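Local coordinates for glucose import ATP-binding protein GlcV (Sulfolobus solfataricus, PDB 1OXX) that hydrolyses ATP to power glucose uptake, serving as the energy-coupling subunit of an archaeal ABC sugar transporter, at residues E140-G143 / A144-Q147; I304-G308 / G309-I313. The protein carries 1 engineered substitution. All coordinates share one frame; numbering follows the deposited sequence.

Contact 1. Residues E140-G143 / A144-Q147; sequences ELSG and AQQQ. Engineered in segment 144-147: Ala144 (natural residue Gly).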
# COMPACT_ATOMS: atom_id res chain seq x y z
N GLU A 140 -8.74 11.22 -25.91
CA GLU A 140 -9.74 12.27 -25.76
C GLU A 140 -10.53 12.13 -24.47
O GLU A 140 -11.50 12.86 -24.24
CB GLU A 140 -10.67 12.34 -26.97
CG GLU A 140 -10.04 12.98 -28.20
CD GLU A 140 -8.93 12.16 -28.82
OE1 GLU A 140 -7.78 12.64 -28.85
OE2 GLU A 140 -9.21 11.05 -29.30
N LEU A 141 -10.13 11.18 -23.64
CA LEU A 141 -10.76 11.03 -22.33
C LEU A 141 -9.94 11.74 -21.26
O LEU A 141 -8.71 11.85 -21.37
CB LEU A 141 -10.83 9.56 -21.95
CG LEU A 141 -11.69 8.64 -22.81
CD1 LEU A 141 -11.60 7.21 -22.32
CD2 LEU A 141 -13.12 9.12 -22.85
N SER A 142 -10.60 12.20 -20.20
CA SER A 142 -9.89 12.75 -19.05
C SER A 142 -9.21 11.61 -18.31
O SER A 142 -9.51 10.44 -18.54
CB SER A 142 -10.88 13.42 -18.10
OG SER A 142 -11.71 12.45 -17.48
N GLY A 143 -8.32 11.94 -17.38
CA GLY A 143 -7.67 10.93 -16.56
C GLY A 143 -8.67 10.07 -15.80
O GLY A 143 -8.56 8.84 -15.81
N ALA A 144 -9.67 10.69 -15.19
CA ALA A 144 -10.68 9.95 -14.44
C ALA A 144 -11.47 9.06 -15.37
O ALA A 144 -11.78 7.93 -15.03
CB ALA A 144 -11.59 10.88 -13.71
N GLN A 145 -11.79 9.55 -16.56
CA GLN A 145 -12.51 8.73 -17.52
C GLN A 145 -11.68 7.53 -17.98
O GLN A 145 -12.23 6.45 -18.15
CB GLN A 145 -12.97 9.57 -18.70
CG GLN A 145 -14.09 10.52 -18.33
CD GLN A 145 -14.40 11.56 -19.39
OE1 GLN A 145 -13.59 11.83 -20.27
NE2 GLN A 145 -15.60 12.14 -19.30
N GLN A 146 -10.38 7.71 -18.17
CA GLN A 146 -9.52 6.60 -18.57
C GLN A 146 -9.50 5.56 -17.46
O GLN A 146 -9.56 4.36 -17.72
CB GLN A 146 -8.09 7.08 -18.87
CG GLN A 146 -7.98 7.98 -20.09
CD GLN A 146 -6.68 8.75 -20.12
OE1 GLN A 146 -5.89 8.67 -19.17
NE2 GLN A 146 -6.43 9.48 -21.19
N GLN A 147 -9.44 6.03 -16.23
CA GLN A 147 -9.49 5.14 -15.08
C GLN A 147 -10.76 4.32 -15.07
O GLN A 147 -10.76 3.10 -14.85
CB GLN A 147 -9.39 5.95 -13.79
CG GLN A 147 -9.15 5.09 -12.57
CD GLN A 147 -7.68 4.81 -12.35
OE1 GLN A 147 -6.81 5.48 -12.93
NE2 GLN A 147 -7.39 3.85 -11.49
O HOH W 1 -13.37 13.77 -22.09
O HOH W 2 -5.86 7.21 -15.49

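Contact 2. Residues I304-G308 / G309-I313; sequences IGYQG and GLFRI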
# COMPACT_ATOMS: atom_id res chain seq x y z
N ILE A 304 13.66 23.89 8.13
CA ILE A 304 12.23 23.91 7.93
C ILE A 304 11.89 23.73 6.47
O ILE A 304 12.53 24.31 5.58
CB ILE A 304 11.62 25.23 8.44
CG1 ILE A 304 11.94 25.44 9.92
CG2 ILE A 304 10.09 25.26 8.20
CD1 ILE A 304 11.47 26.74 10.44
N GLY A 305 10.87 22.93 6.25
CA GLY A 305 10.24 22.75 4.96
C GLY A 305 8.80 23.22 5.03
O GLY A 305 8.25 23.46 6.12
N TYR A 306 8.17 23.35 3.87
CA TYR A 306 6.79 23.82 3.81
C TYR A 306 6.00 22.93 2.89
O TYR A 306 6.32 22.84 1.71
CB TYR A 306 6.73 25.27 3.32
CG TYR A 306 5.35 25.88 3.30
CD1 TYR A 306 4.58 25.91 4.45
CD2 TYR A 306 4.81 26.38 2.14
CE1 TYR A 306 3.31 26.45 4.45
CE2 TYR A 306 3.54 26.94 2.13
CZ TYR A 306 2.80 26.95 3.29
OH TYR A 306 1.52 27.49 3.32
N GLN A 307 5.00 22.25 3.43
CA GLN A 307 4.21 21.33 2.62
C GLN A 307 2.80 21.20 3.16
O GLN A 307 2.59 21.14 4.37
CB GLN A 307 4.89 19.96 2.52
CG GLN A 307 5.11 19.28 3.86
CD GLN A 307 5.65 17.86 3.71
OE1 GLN A 307 6.85 17.67 3.58
NE2 GLN A 307 4.76 16.87 3.73
N GLY A 308 1.84 21.15 2.25
CA GLY A 308 0.45 21.00 2.61
C GLY A 308 -0.02 22.10 3.54
O GLY A 308 -0.86 21.86 4.40
N GLY A 309 0.53 23.30 3.37
CA GLY A 309 0.17 24.43 4.20
C GLY A 309 0.76 24.39 5.59
O GLY A 309 0.51 25.29 6.40
N LEU A 310 1.55 23.36 5.87
CA LEU A 310 2.17 23.19 7.17
C LEU A 310 3.69 23.29 7.10
O LEU A 310 4.31 23.05 6.05
CB LEU A 310 1.80 21.83 7.79
CG LEU A 310 0.31 21.57 8.10
CD1 LEU A 310 0.11 20.22 8.77
CD2 LEU A 310 -0.23 22.68 8.99
N PHE A 311 4.26 23.63 8.23
CA PHE A 311 5.70 23.68 8.37
C PHE A 311 6.25 22.35 8.87
O PHE A 311 5.84 21.84 9.92
CB PHE A 311 6.11 24.79 9.30
CG PHE A 311 5.75 26.14 8.79
CD1 PHE A 311 4.60 26.77 9.20
CD2 PHE A 311 6.54 26.75 7.82
CE1 PHE A 311 4.25 28.01 8.68
CE2 PHE A 311 6.21 27.99 7.31
CZ PHE A 311 5.06 28.61 7.74
N ARG A 312 7.18 21.80 8.11
CA ARG A 312 7.87 20.57 8.49
C ARG A 312 9.14 21.00 9.19
O ARG A 312 10.08 21.49 8.55
CB ARG A 312 8.17 19.73 7.25
CG ARG A 312 8.72 18.33 7.50
CD ARG A 312 9.04 17.66 6.17
NE ARG A 312 9.39 16.24 6.21
CZ ARG A 312 10.59 15.77 6.48
NH1 ARG A 312 11.58 16.61 6.78
NH2 ARG A 312 10.81 14.47 6.46
N ILE A 313 9.15 20.85 10.51
CA ILE A 313 10.25 21.30 11.32
C ILE A 313 11.13 20.11 11.68
O ILE A 313 10.65 19.15 12.30
CB ILE A 313 9.74 21.98 12.62
CG1 ILE A 313 8.75 23.09 12.31
CG2 ILE A 313 10.91 22.48 13.43
CD1 ILE A 313 8.13 23.69 13.52

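Contact 1. Residues E140-G143 / A144-Q147
Between Ser142 and Gln145 the chain passes from an extended loop into helix 143-155, and the first helical turn closes at once: Gln146 N donates to Ser142 O at 2.9 Å, and Gln147 N follows with Gly143 O at 3.0 Å. Ser142 is the N-cap. With chi1 at 68°, OG sits between its own N and carbonyl carbon and turns back over the helix end, where it accepts from Gln145 N at 3.0 Å. Gln145 answers in the other direction: its chain runs extended beyond CG and brings OE1 to Ser142 N, 3.0 Å away and almost straight (171° at the hydrogen), completing a capping box. A water donates to the same OE1 and to Glu140 O. Leu141, whose side chain also packs on Val133 and His136, lays CB against Gln146 CG at 3.8 Å, while Gln146 NE2 reaches back to Pro138 O. Ala144 is engineered in place of the natural glycine of the LSGGQ signature motif. An alanine at Gln145 would leave the backbone N-H of Ser142 without its side-chain acceptor and would probably free the loop to shift against the helix. The serine hydroxyl thus serves a first-turn amide while the longer glutamine reaches back to the N-H of the cap residue, fixing the start of the signature helix, which in ATP-bound ABC dimers faces the partner subunit's nucleotide; this structure has one chain.

Contact 2. Residues I304-G308 / G309-I313
A beta hairpin with a two-residue loop joins strands 294-307 and 310-317 in the C-terminal domain, which is probably related to OB folds; its reversal is a type I' turn from Gln307 to Leu310. Gly308 and Gly309 fill the two turn positions with positive phi; at Gly309 a side chain would also collide with Gly308 O. The paired backbones are tied by two reciprocal sets of bonds: Gln307 N to Leu310 O and Gly305 N to Arg312 O are both 2.8 Å, and each is returned by the opposite N-H. Between them, Tyr306 and Phe311 form a non-hydrogen-bonded pair with both rings on one face. Tyr306 CG is anti to the backbone N (chi1 -176°), which carries the phenol along the hairpin toward the turn until OH lies 3.5 Å from Gly309 CA. The same swing sets Tyr306 CD1 over one face of the Phe311 ring, displaced toward its rim, with the ring planes inclined at 40°. Ile304 CG2 meets Phe311 CD2 at 3.9 Å, so the phenyl is flanked by that methyl and the ring carbon CD1 of Tyr306.

On the other face, Gln307 OE1 approaches the aliphatic CD of Arg312 at 3.4 Å, the amide and guanidinium planes only 20° apart. Arg312 also makes a cation-pi contact with Phe325 of strand 324-328, and Tyr327 of that strand touches Gln307, Leu310 and Arg312. Glycines allow the tight reversal, then, while apolar contacts occupy one face and a polar-aliphatic mixture the other; backbone bonds of Phe311 with Ser328 and Ile313 with Thr326 join the hairpin to strand 324-328.

Both contacts lie at the surface and are made between residues close in sequence, yet they belong to separate parts of the protein: contact 1 to the ABC-ATPase domain, contact 2 to the C-terminal domain, their centres about 32 Å apart and no atoms touching. Contact 1 starts a helix, so side-chain oxygens supplement the first backbone bonds, with waters on two carbonyls. Contact 2 turns one strand into the next, where four backbone hydrogen bonds tie the strands and side chains add mainly apolar and aromatic packing. In contact 1 the side chain of Gln147 lies about 8 Å from that of Gln89, an inferred ATP-binding residue, whereas contact 2 is remote from the nucleotide site.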